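Side-chain contacts in putative phosphoglycolate phosphatase (Lactobacillus delbrueckii, PDB 2HI0), which probably hydrolyses the phosphate ester of 2-phosphoglycolate and belongs to the haloacid dehalogenase-like hydrolases: residues Y28-T33 and T57-Y62; V41-N46 and S66-L71; N46-G49 and V54-T57; G110-I115 and V208-R213. All blocks are in the same frame, centred on the assembly; numbering follows the deposited sequence. Where two conformers were deposited one is given.

Contact 1: Y28-T33 and T57-Y62; sequences YAFEQT and TRALAY. With EDO (1,2-ethanediol), chain H.
Phe30 reaches across from helix 19-32 and sets the far end of its ring against Ala59 and Leu60 of helix 52-63. The tight spot is the outer end of the ring. Phe30 CZ lies 3.4 Å from Ala59 CB, and Phe30 CE2 lies 3.7 Å from Leu60 CD2. Both methyl groups meet the ring obliquely. Leu60 holds CG anti to its carbonyl carbon (chi1 -71°), which swings CD2 to the ring. The backbone N of Leu60 sits at the ring edge, in its plane. No hydrogen bond joins the two segments; what meets here is apolar packing. Phe39 and His35 also meet the ring of Phe30. The looser, solvent side is at Glu31, which is exposed and extended. Its OE1 accepts a 2.6 Å hydrogen bond from O1 of an ethanediol probably left from crystallisation. Thr33 OG1 turns back to Ala29 O, donating over 2.8 Å. Shortening Phe30 to an alanine would probably open a gap beside Ala59 CB and Leu60 CD2 and cost Phe39 one of its aromatic partners. Two helices packed through one aromatic side chain are consistent with the helical cap domain of haloacid dehalogenase-like phosphatases.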
loop_
_atom_site.group_PDB
_atom_site.type_symbol
_atom_site.label_atom_id
_atom_site.label_comp_id
_atom_site.label_asym_id
_atom_site.label_seq_id
_atom_site.Cartn_x
_atom_site.Cartn_y
_atom_site.Cartn_z
ATOM N N TYR A 28 14.776 0.228 13.485
ATOM C CA TYR A 28 16.156 0.679 13.227
ATOM C C TYR A 28 16.288 2.210 13.192
ATOM O O TYR A 28 17.143 2.793 13.852
ATOM C CB TYR A 28 16.701 0.065 11.937
ATOM C CG TYR A 28 18.139 0.508 11.623
ATOM C CD1 TYR A 28 19.229 -0.190 12.137
ATOM C CD2 TYR A 28 18.370 1.566 10.802
ATOM C CE1 TYR A 28 20.511 0.217 11.856
ATOM C CE2 TYR A 28 19.643 1.997 10.529
ATOM C CZ TYR A 28 20.720 1.303 11.055
ATOM O OH TYR A 28 22.008 1.682 10.763
ATOM N N ALA A 29 15.431 2.850 12.379
ATOM C CA ALA A 29 15.426 4.303 12.166
ATOM C C ALA A 29 15.153 5.055 13.470
ATOM O O ALA A 29 15.768 6.077 13.805
ATOM C CB ALA A 29 14.353 4.663 11.110
ATOM N N PHE A 30 14.151 4.585 14.203
ATOM C CA PHE A 30 13.780 5.132 15.506
ATOM C C PHE A 30 14.939 5.017 16.485
ATOM O O PHE A 30 15.316 5.964 17.146
ATOM C CB PHE A 30 12.506 4.465 16.072
ATOM C CG PHE A 30 11.218 5.247 15.736
ATOM C CD1 PHE A 30 10.925 5.512 14.425
ATOM C CD2 PHE A 30 10.377 5.766 16.723
ATOM C CE1 PHE A 30 9.820 6.221 14.037
ATOM C CE2 PHE A 30 9.254 6.512 16.344
ATOM C CZ PHE A 30 8.991 6.733 14.993
ATOM N N GLU A 31 15.523 3.838 16.559
ATOM C CA GLU A 31 16.649 3.653 17.478
ATOM C C GLU A 31 17.819 4.601 17.125
ATOM O O GLU A 31 18.427 5.219 18.021
ATOM C CB GLU A 31 17.130 2.198 17.406
ATOM C CG GLU A 31 18.318 1.898 18.311
ATOM C CD GLU A 31 18.704 0.430 18.362
ATOM O OE1 GLU A 31 18.915 -0.201 17.300
ATOM O OE2 GLU A 31 18.851 -0.047 19.516
ATOM N N GLN A 32 18.144 4.679 15.824
ATOM C CA GLN A 32 19.207 5.559 15.369
ATOM C C GLN A 32 19.006 7.048 15.685
ATOM O O GLN A 32 19.955 7.811 15.729
ATOM C CB GLN A 32 19.480 5.421 13.863
ATOM C CG GLN A 32 20.127 4.124 13.500
ATOM C CD GLN A 32 21.523 4.004 14.031
ATOM O OE1 GLN A 32 22.343 4.912 13.827
ATOM N NE2 GLN A 32 21.828 2.891 14.717
ATOM N N THR A 33 17.755 7.450 15.848
ATOM C CA THR A 33 17.394 8.832 16.115
ATOM C C THR A 33 16.931 9.075 17.572
ATOM O O THR A 33 16.424 10.149 17.908
ATOM C CB THR A 33 16.371 9.314 15.092
ATOM O OG1 THR A 33 15.225 8.451 15.103
ATOM C CG2 THR A 33 16.962 9.380 13.695
ATOM N N THR A 57 4.852 9.998 11.105
ATOM C CA THR A 57 4.075 10.927 11.950
ATOM C C THR A 57 3.208 10.119 12.950
ATOM O O THR A 57 3.140 10.405 14.140
ATOM C CB THR A 57 3.164 11.840 11.077
ATOM O OG1 THR A 57 3.952 12.537 10.104
ATOM C CG2 THR A 57 2.364 12.871 11.933
ATOM N N ARG A 58 2.501 9.106 12.430
ATOM C CA ARG A 58 1.729 8.166 13.247
ATOM C C ARG A 58 2.596 7.471 14.302
ATOM O O ARG A 58 2.189 7.361 15.494
ATOM C CB ARG A 58 1.044 7.174 12.332
ATOM C CG ARG A 58 -0.238 7.686 11.634
ATOM C CD ARG A 58 -0.722 6.584 10.672
ATOM N NE ARG A 58 -1.999 6.923 10.067
ATOM C CZ ARG A 58 -2.482 6.338 8.982
ATOM N NH1 ARG A 58 -1.731 5.456 8.318
ATOM N NH2 ARG A 58 -3.662 6.690 8.530
ATOM N N ALA A 59 3.763 6.999 13.879
ATOM C CA ALA A 59 4.644 6.249 14.807
ATOM C C ALA A 59 5.157 7.133 15.938
ATOM O O ALA A 59 5.173 6.709 17.088
ATOM C CB ALA A 59 5.865 5.609 14.063
ATOM N N LEU A 60 5.508 8.366 15.616
ATOM C CA LEU A 60 5.939 9.331 16.627
ATOM C C LEU A 60 4.790 9.667 17.584
ATOM O O LEU A 60 5.000 9.798 18.780
ATOM C CB LEU A 60 6.519 10.602 15.987
ATOM C CG LEU A 60 7.875 10.487 15.305
ATOM C CD1 LEU A 60 8.223 11.764 14.488
ATOM C CD2 LEU A 60 8.988 10.211 16.378
ATOM N N ALA A 61 3.576 9.808 17.052
ATOM C CA ALA A 61 2.410 10.107 17.913
ATOM C C ALA A 61 2.124 8.926 18.831
ATOM O O ALA A 61 1.810 9.107 20.015
ATOM C CB ALA A 61 1.183 10.389 17.031
ATOM N N TYR A 62 2.235 7.720 18.279
ATOM C CA TYR A 62 2.022 6.523 19.073
ATOM C C TYR A 62 3.076 6.432 20.184
ATOM O O TYR A 62 2.724 6.150 21.362
ATOM C CB TYR A 62 2.039 5.291 18.171
ATOM C CG TYR A 62 1.464 4.103 18.840
ATOM C CD1 TYR A 62 0.104 4.043 19.090
ATOM C CD2 TYR A 62 2.269 3.030 19.217
ATOM C CE1 TYR A 62 -0.474 2.928 19.703
ATOM C CE2 TYR A 62 1.702 1.901 19.834
ATOM C CZ TYR A 62 0.320 1.878 20.092
ATOM O OH TYR A 62 -0.274 0.800 20.711
HETATM C C1 EDO H . 16.118 -1.595 16.665
HETATM O O1 EDO H . 17.390 -2.153 16.377
HETATM C C2 EDO H . 15.276 -2.703 17.292
HETATM O O2 EDO H . 15.752 -3.122 18.579
#

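Contact 2: V41-N46 and S66-L71; sequences VEDIKN and SSRESL
Arg68 reaches helix 41-47 and forms a salt bridge with Asp43. Arg68 NH2 donates to Asp43 OD1 over 2.8 Å, with a nearly straight angle of 164° at the hydrogen. The acceptor lies in the guanidinium plane, but the donor comes from above the carboxylate plane, and the two planes stand 82° apart. The arginine chain is extended from CG to NE, which carries its charged end this far.

Water adds two bridges. One water donates to Asp43 OD1 and accepts from Arg68 NE at 3.0 Å, so OD1 receives two donors. A second water donates to both Asn46 OD1 and Arg68 O.

Flat-group packing comes next. Asn46 ND2 lies over one face of the guanidinium, 3.8 Å from Arg68 NE, with the two groups only 24° from parallel. Its amide is steadied by a bond from Asn46 ND2 to Glu42 O of 2.9 Å. On the other segment, Ser67 OG caps the short helix by accepting from Ser70 N at 3.0 Å.

Helix 68-71 is thus tied to helix 41-47, while Tyr62 of helix 52-63 packs against both Asp43 and Arg68.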
loop_
_atom_site.group_PDB
_atom_site.type_symbol
_atom_site.label_atom_id
_atom_site.label_comp_id
_atom_site.label_asym_id
_atom_site.label_seq_id
_atom_site.Cartn_x
_atom_site.Cartn_y
_atom_site.Cartn_z
ATOM N N VAL A 41 4.761 -5.767 14.524
ATOM C CA VAL A 41 4.127 -5.845 13.196
ATOM C C VAL A 41 2.700 -5.293 13.209
ATOM O O VAL A 41 2.281 -4.646 12.245
ATOM C CB VAL A 41 4.116 -7.275 12.623
ATOM C CG1 VAL A 41 3.096 -7.405 11.512
ATOM C CG2 VAL A 41 5.517 -7.700 12.207
ATOM N N GLU A 42 1.966 -5.512 14.297
ATOM C CA GLU A 42 0.606 -4.980 14.377
ATOM C C GLU A 42 0.614 -3.445 14.434
ATOM O O GLU A 42 -0.291 -2.797 13.899
ATOM C CB GLU A 42 -0.184 -5.542 15.579
ATOM C CG GLU A 42 -0.609 -7.015 15.464
ATOM C CD GLU A 42 -1.363 -7.385 14.167
ATOM O OE1 GLU A 42 -2.556 -7.027 14.052
ATOM O OE2 GLU A 42 -0.770 -8.055 13.270
ATOM N N ASP A 43 1.630 -2.862 15.077
ATOM C CA ASP A 43 1.767 -1.406 15.122
ATOM C C ASP A 43 1.971 -0.916 13.682
ATOM O O ASP A 43 1.347 0.057 13.220
ATOM C CB ASP A 43 2.955 -0.970 15.987
ATOM C CG ASP A 43 2.746 -1.199 17.479
ATOM O OD1 ASP A 43 1.591 -1.125 17.972
ATOM O OD2 ASP A 43 3.783 -1.409 18.153
ATOM N N ILE A 44 2.880 -1.580 12.981
ATOM C CA ILE A 44 3.211 -1.147 11.619
ATOM C C ILE A 44 1.989 -1.174 10.690
ATOM O O ILE A 44 1.862 -0.337 9.802
ATOM C CB ILE A 44 4.420 -1.988 11.029
ATOM C CG1 ILE A 44 5.730 -1.229 11.247
ATOM C CG2 ILE A 44 4.220 -2.355 9.581
ATOM C CD1 ILE A 44 6.118 -1.059 12.714
ATOM N N LYS A 45 1.105 -2.149 10.878
ATOM C CA LYS A 45 -0.142 -2.227 10.093
ATOM C C LYS A 45 -1.069 -1.042 10.316
ATOM O O LYS A 45 -1.900 -0.721 9.450
ATOM C CB LYS A 45 -0.851 -3.544 10.380
ATOM C CG LYS A 45 -0.081 -4.769 9.922
ATOM C CD LYS A 45 -0.777 -6.043 10.301
ATOM C CE LYS A 45 -0.119 -7.224 9.619
ATOM N NZ LYS A 45 -0.608 -8.534 10.183
ATOM N N ASN A 46 -0.891 -0.373 11.452
ATOM C CA ASN A 46 -1.603 0.883 11.762
ATOM C C ASN A 46 -0.855 2.131 11.269
ATOM O O ASN A 46 -1.431 3.222 11.157
ATOM C CB ASN A 46 -1.837 1.030 13.268
ATOM C CG ASN A 46 -2.934 0.154 13.777
ATOM O OD1 ASN A 46 -4.103 0.572 13.855
ATOM N ND2 ASN A 46 -2.583 -1.077 14.113
ATOM N N SER A 66 -0.488 8.481 21.777
ATOM C CA SER A 66 -1.713 8.504 20.964
ATOM C C SER A 66 -2.340 7.112 20.827
ATOM O O SER A 66 -1.649 6.097 20.765
ATOM C CB SER A 66 -1.469 9.114 19.565
ATOM O OG SER A 66 -1.105 10.472 19.685
ATOM N N SER A 67 -3.664 7.081 20.823
ATOM C CA SER A 67 -4.426 5.864 20.578
ATOM C C SER A 67 -4.297 5.383 19.142
ATOM O O SER A 67 -4.051 6.180 18.213
ATOM C CB SER A 67 -5.890 6.079 20.894
ATOM O OG SER A 67 -6.456 6.939 19.929
ATOM N N ARG A 68 -4.505 4.093 18.921
ATOM C CA ARG A 68 -4.541 3.597 17.530
ATOM C C ARG A 68 -5.643 4.250 16.741
ATOM O O ARG A 68 -5.468 4.584 15.582
ATOM C CB ARG A 68 -4.715 2.080 17.444
ATOM C CG ARG A 68 -3.567 1.368 18.011
ATOM C CD ARG A 68 -3.648 -0.087 17.774
ATOM N NE ARG A 68 -2.326 -0.694 17.836
ATOM C CZ ARG A 68 -2.129 -2.010 17.824
ATOM N NH1 ARG A 68 -3.170 -2.843 17.752
ATOM N NH2 ARG A 68 -0.889 -2.489 17.885
ATOM N N GLU A 69 -6.804 4.447 17.367
ATOM C CA GLU A 69 -7.954 5.097 16.712
ATOM C C GLU A 69 -7.583 6.436 16.135
ATOM O O GLU A 69 -8.003 6.797 15.033
ATOM C CB GLU A 69 -9.111 5.349 17.694
ATOM C CG GLU A 69 -10.390 5.949 17.048
ATOM C CD GLU A 69 -10.549 7.507 17.095
ATOM O OE1 GLU A 69 -9.754 8.275 17.714
ATOM O OE2 GLU A 69 -11.536 7.974 16.471
ATOM N N SER A 70 -6.838 7.208 16.932
ATOM C CA SER A 70 -6.527 8.583 16.580
ATOM C C SER A 70 -5.629 8.660 15.370
ATOM O O SER A 70 -5.556 9.725 14.697
ATOM C CB SER A 70 -5.881 9.366 17.737
ATOM O OG SER A 70 -4.547 8.953 18.024
ATOM N N LEU A 71 -4.898 7.583 15.091
ATOM C CA LEU A 71 -3.960 7.609 13.982
ATOM C C LEU A 71 -4.655 7.555 12.610
ATOM O O LEU A 71 -4.083 7.992 11.606
ATOM C CB LEU A 71 -3.005 6.463 14.117
ATOM C CG LEU A 71 -2.228 6.324 15.420
ATOM C CD1 LEU A 71 -1.319 5.103 15.323
ATOM C CD2 LEU A 71 -1.493 7.545 15.845
HETATM O O HOH W 1 -0.042 0.993 16.969
HETATM O O HOH W 2 -4.797 2.963 13.468
#

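Contact 3: N46-G49 and V54-T57; sequences NFFG and VAVT
The CA atoms of Phe47 and Ala55 are 4.5 Å apart, where helix 41-47 ends and helix 52-63 has just begun. The carbonyl of Phe47 makes the closest approach. Its O lies 3.2 Å from Ala55 CA in a CA-H...O contact, with 141° at the hydrogen. The same oxygen also accepts a hydrogen bond from Arg58 NH1, about one turn further along helix 52-63. Two unlike donors therefore address one helix-end carbonyl.

Ala55 carries the side-chain packing. Its CB sits over one face of the Phe48 ring as a CH-pi contact, 3.6 Å from the ring centroid and 17° off the normal. The methyl is shifted toward the rim, nearest CD1 and CE1, and Phe48 CE1 is 3.5 Å from Ala55 CB. Phe48 leaves its backbone heading away from helix 52-63. Its CG stands anti to the carbonyl carbon (chi1 -74°), and the ring then turns back over the alanine methyl. Phe47 adds less: its CB is 4.3 Å from Ala55 CB, and its ring leads away to meet Phe39 edge-to-face. Leu22 of helix 19-32 also touches Phe48.

No hydrogen bond joins the two segments. Two successive helices joined by a short loop are consistent with the helical cap of haloacid dehalogenase-like phosphatases, here near the sodium site.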
loop_
_atom_site.group_PDB
_atom_site.type_symbol
_atom_site.label_atom_id
_atom_site.label_comp_id
_atom_site.label_asym_id
_atom_site.label_seq_id
_atom_site.Cartn_x
_atom_site.Cartn_y
_atom_site.Cartn_z
ATOM N N ASN A 46 -0.891 -0.373 11.452
ATOM C CA ASN A 46 -1.603 0.883 11.762
ATOM C C ASN A 46 -0.855 2.131 11.269
ATOM O O ASN A 46 -1.431 3.222 11.157
ATOM C CB ASN A 46 -1.837 1.030 13.268
ATOM C CG ASN A 46 -2.934 0.154 13.777
ATOM O OD1 ASN A 46 -4.103 0.572 13.855
ATOM N ND2 ASN A 46 -2.583 -1.077 14.113
ATOM N N PHE A 47 0.436 2.017 11.003
ATOM C CA PHE A 47 1.180 3.196 10.561
ATOM C C PHE A 47 1.201 3.408 9.066
ATOM O O PHE A 47 1.078 4.510 8.594
ATOM C CB PHE A 47 2.616 3.172 11.059
ATOM C CG PHE A 47 2.781 3.029 12.574
ATOM C CD1 PHE A 47 1.807 3.449 13.466
ATOM C CD2 PHE A 47 3.979 2.501 13.073
ATOM C CE1 PHE A 47 1.995 3.283 14.825
ATOM C CE2 PHE A 47 4.181 2.363 14.397
ATOM C CZ PHE A 47 3.182 2.769 15.285
ATOM N N PHE A 48 1.364 2.329 8.324
ATOM C CA PHE A 48 1.545 2.446 6.867
ATOM C C PHE A 48 0.184 2.456 6.111
ATOM O O PHE A 48 -0.849 2.175 6.718
ATOM C CB PHE A 48 2.527 1.354 6.424
ATOM C CG PHE A 48 3.943 1.662 6.820
ATOM C CD1 PHE A 48 4.736 2.449 5.998
ATOM C CD2 PHE A 48 4.481 1.250 8.023
ATOM C CE1 PHE A 48 6.005 2.773 6.359
ATOM C CE2 PHE A 48 5.769 1.596 8.378
ATOM C CZ PHE A 48 6.513 2.354 7.549
ATOM N N GLY A 49 0.195 2.857 4.828
ATOM C CA GLY A 49 -0.999 2.978 3.977
ATOM C C GLY A 49 -1.080 4.329 3.268
ATOM O O GLY A 49 -1.564 4.459 2.126
ATOM N N VAL A 54 3.303 10.140 6.573
ATOM C CA VAL A 54 2.197 9.851 7.512
ATOM C C VAL A 54 2.540 8.690 8.448
ATOM O O VAL A 54 2.186 8.720 9.605
ATOM C CB VAL A 54 0.846 9.611 6.758
ATOM C CG1 VAL A 54 -0.198 9.072 7.707
ATOM C CG2 VAL A 54 0.361 10.910 6.040
ATOM N N ALA A 55 3.228 7.683 7.932
ATOM C CA ALA A 55 3.609 6.507 8.732
ATOM C C ALA A 55 4.510 6.929 9.903
ATOM O O ALA A 55 4.291 6.516 11.068
ATOM C CB ALA A 55 4.324 5.436 7.849
ATOM N N VAL A 56 5.534 7.743 9.629
ATOM C CA VAL A 56 6.451 8.191 10.712
ATOM C C VAL A 56 5.730 9.183 11.655
ATOM O O VAL A 56 5.916 9.139 12.882
ATOM C CB VAL A 56 7.767 8.710 10.164
ATOM C CG1 VAL A 56 8.635 9.348 11.249
ATOM C CG2 VAL A 56 8.511 7.564 9.501
ATOM N N THR A 57 4.852 9.998 11.105
ATOM C CA THR A 57 4.075 10.927 11.950
ATOM C C THR A 57 3.208 10.119 12.950
ATOM O O THR A 57 3.140 10.405 14.140
ATOM C CB THR A 57 3.164 11.840 11.077
ATOM O OG1 THR A 57 3.952 12.537 10.104
ATOM C CG2 THR A 57 2.364 12.871 11.933
#

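Contact 4: G110-I115 and V208-R213; sequences GPFPGI and VNWGFR. Unlike the reference sequence in segment 110-115: Gly110 (reference Cys). With EDO (1,2-ethanediol), chain I.
Trp210 turns one edge of its indole onto the face of Phe112 in an edge-to-face pair. The centroids of the five-membered ring and the phenyl ring are 4.5 Å apart, with planes at 59°. From CB, the first torsion places CG between the backbone N and the carbonyl carbon (chi1 56°), which brings the indole edge against Phe112. CD1 comes next, over the centre of the Phe112 ring and 3.6 Å from Phe112 CD2. NE1 touches the same Phe112 CD2 but sends its N-H to Thr14 O. At the fused bond, Trp210 CD2 lies 3.6 Å from C1 of an ethanediol set over the indole face, probably from the crystallisation liquor and hydrogen-bonded to Pro113 O. Val208 CB packs on the opposite face. CE3 and CZ3 meet ethanediol C2. Trp210 CZ2 is 4.3 Å from Ile115 CD1. A serine here removes the indole, and would probably leave Thr14 O without this donor and Phe112 free to shift, with a gap beside its ring. The tryptophan lies in the loop between strand 204-208 of the parallel sheet and helix 215-220. It packs onto the link between strand 110-111, which pairs with strand 16-17, and helix 115-124.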
loop_
_atom_site.group_PDB
_atom_site.type_symbol
_atom_site.label_atom_id
_atom_site.label_comp_id
_atom_site.label_asym_id
_atom_site.label_seq_id
_atom_site.Cartn_x
_atom_site.Cartn_y
_atom_site.Cartn_z
ATOM N N GLY A 110 8.101 -11.483 0.885
ATOM C CA GLY A 110 7.775 -12.290 -0.291
ATOM C C GLY A 110 6.320 -12.099 -0.686
ATOM O O GLY A 110 5.555 -11.428 0.002
ATOM N N PRO A 111 5.910 -12.754 -1.777
ATOM C CA PRO A 111 4.513 -12.688 -2.209
ATOM C C PRO A 111 3.653 -13.439 -1.196
ATOM O O PRO A 111 4.118 -14.381 -0.575
ATOM C CB PRO A 111 4.533 -13.416 -3.560
ATOM C CG PRO A 111 5.716 -14.335 -3.467
ATOM C CD PRO A 111 6.733 -13.628 -2.629
ATOM N N PHE A 112 2.413 -13.021 -1.019
ATOM C CA PHE A 112 1.468 -13.857 -0.267
ATOM C C PHE A 112 1.203 -15.144 -1.044
ATOM O O PHE A 112 1.238 -15.166 -2.298
ATOM C CB PHE A 112 0.132 -13.128 0.003
ATOM C CG PHE A 112 0.239 -11.989 0.986
ATOM C CD1 PHE A 112 0.209 -12.216 2.375
ATOM C CD2 PHE A 112 0.318 -10.685 0.533
ATOM C CE1 PHE A 112 0.283 -11.147 3.265
ATOM C CE2 PHE A 112 0.419 -9.653 1.419
ATOM C CZ PHE A 112 0.368 -9.886 2.780
ATOM N N PRO A 113 0.891 -16.225 -0.327
ATOM C CA PRO A 113 0.494 -17.487 -0.977
ATOM C C PRO A 113 -0.579 -17.290 -2.060
ATOM O O PRO A 113 -1.574 -16.611 -1.847
ATOM C CB PRO A 113 -0.031 -18.327 0.184
ATOM C CG PRO A 113 0.720 -17.766 1.380
ATOM C CD PRO A 113 0.832 -16.302 1.141
ATOM N N GLY A 114 -0.346 -17.856 -3.231
ATOM C CA GLY A 114 -1.314 -17.699 -4.293
ATOM C C GLY A 114 -1.132 -16.563 -5.262
ATOM O O GLY A 114 -1.758 -16.540 -6.299
ATOM N N ILE A 115 -0.384 -15.534 -4.876
ATOM C CA ILE A 115 -0.253 -14.319 -5.699
ATOM C C ILE A 115 0.496 -14.518 -7.040
ATOM O O ILE A 115 0.071 -14.029 -8.074
ATOM C CB ILE A 115 0.361 -13.192 -4.857
ATOM C CG1 ILE A 115 -0.609 -12.719 -3.733
ATOM C CG2 ILE A 115 0.943 -12.047 -5.765
ATOM C CD1 ILE A 115 -1.989 -12.264 -4.239
ATOM N N VAL A 208 -8.969 -6.865 -0.082
ATOM C CA VAL A 208 -8.430 -8.152 0.366
ATOM C C VAL A 208 -8.339 -8.105 1.902
ATOM O O VAL A 208 -8.114 -7.046 2.478
ATOM C CB VAL A 208 -7.056 -8.473 -0.318
ATOM C CG1 VAL A 208 -7.236 -8.328 -1.836
ATOM C CG2 VAL A 208 -5.878 -7.603 0.213
ATOM N N ASN A 209 -8.509 -9.255 2.545
ATOM C CA ASN A 209 -8.535 -9.305 4.022
ATOM C C ASN A 209 -7.199 -9.763 4.642
ATOM O O ASN A 209 -7.099 -9.957 5.856
ATOM C CB ASN A 209 -9.696 -10.189 4.513
ATOM C CG ASN A 209 -9.318 -11.665 4.580
ATOM O OD1 ASN A 209 -8.511 -12.144 3.811
ATOM N ND2 ASN A 209 -9.899 -12.380 5.536
ATOM N N TRP A 210 -6.185 -9.984 3.808
ATOM C CA TRP A 210 -4.922 -10.533 4.305
ATOM C C TRP A 210 -3.870 -9.443 4.512
ATOM O O TRP A 210 -2.688 -9.778 4.768
ATOM C CB TRP A 210 -4.398 -11.653 3.400
ATOM C CG TRP A 210 -4.209 -11.295 1.984
ATOM C CD1 TRP A 210 -3.130 -10.681 1.442
ATOM C CD2 TRP A 210 -5.106 -11.583 0.909
ATOM N NE1 TRP A 210 -3.301 -10.522 0.091
ATOM C CE2 TRP A 210 -4.500 -11.097 -0.267
ATOM C CE3 TRP A 210 -6.387 -12.161 0.826
ATOM C CZ2 TRP A 210 -5.126 -11.208 -1.509
ATOM C CZ3 TRP A 210 -6.957 -12.305 -0.355
ATOM C CH2 TRP A 210 -6.354 -11.808 -1.535
ATOM N N GLY A 211 -4.299 -8.183 4.474
ATOM C CA GLY A 211 -3.405 -7.074 4.622
ATOM C C GLY A 211 -3.490 -6.333 5.956
ATOM O O GLY A 211 -3.678 -6.984 6.999
ATOM N N PHE A 212 -3.334 -5.009 5.912
ATOM C CA PHE A 212 -3.101 -4.238 7.110
ATOM C C PHE A 212 -4.371 -3.804 7.856
ATOM O O PHE A 212 -4.261 -3.355 9.021
ATOM C CB PHE A 212 -2.250 -3.015 6.821
ATOM C CG PHE A 212 -0.827 -3.318 6.398
ATOM C CD1 PHE A 212 -0.378 -4.588 6.119
ATOM C CD2 PHE A 212 0.064 -2.263 6.269
ATOM C CE1 PHE A 212 0.924 -4.815 5.705
ATOM C CE2 PHE A 212 1.352 -2.470 5.871
ATOM C CZ PHE A 212 1.810 -3.728 5.602
ATOM N N ARG A 213 -5.566 -3.897 7.227
ATOM C CA ARG A 213 -6.826 -3.533 7.903
ATOM C C ARG A 213 -7.716 -4.759 8.048
ATOM O O ARG A 213 -7.711 -5.694 7.214
ATOM C CB ARG A 213 -7.565 -2.469 7.110
ATOM C CG ARG A 213 -6.848 -1.136 6.891
ATOM C CD ARG A 213 -6.441 -0.462 8.185
ATOM N NE ARG A 213 -6.170 0.964 8.066
ATOM C CZ ARG A 213 -5.705 1.730 9.066
ATOM N NH1 ARG A 213 -5.395 1.194 10.253
ATOM N NH2 ARG A 213 -5.556 3.048 8.877
HETATM C C1 EDO I . -3.344 -14.584 0.121
HETATM O O1 EDO I . -2.326 -15.447 0.622
HETATM C C2 EDO I . -4.622 -15.343 0.380
HETATM O O2 EDO I . -4.718 -16.287 -0.690
#

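How the contacts relate
Contacts 1, 2 and 3 form one connected helical region. Contacts 2 and 3 share Asn46 and have centres about 8 Å apart, while contacts 1 and 3 share Thr57 and helix 52-63, with centres about 10 Å apart. Arg58 links contact 1 to contact 2, its NE lying 2.8 Å from Leu71 O. Contact 4 stands apart, its centre about 25 Å from that of contact 1. The sodium ion, bound by Asp10, Asp12 and Asp190, lies between the two regions: about 7 Å from the side chain of Phe48 and about 8 Å from that of Phe112. Phe212 touches Lys45 and Phe48, so the loop of contact 4 meets the helices beside this probable active site.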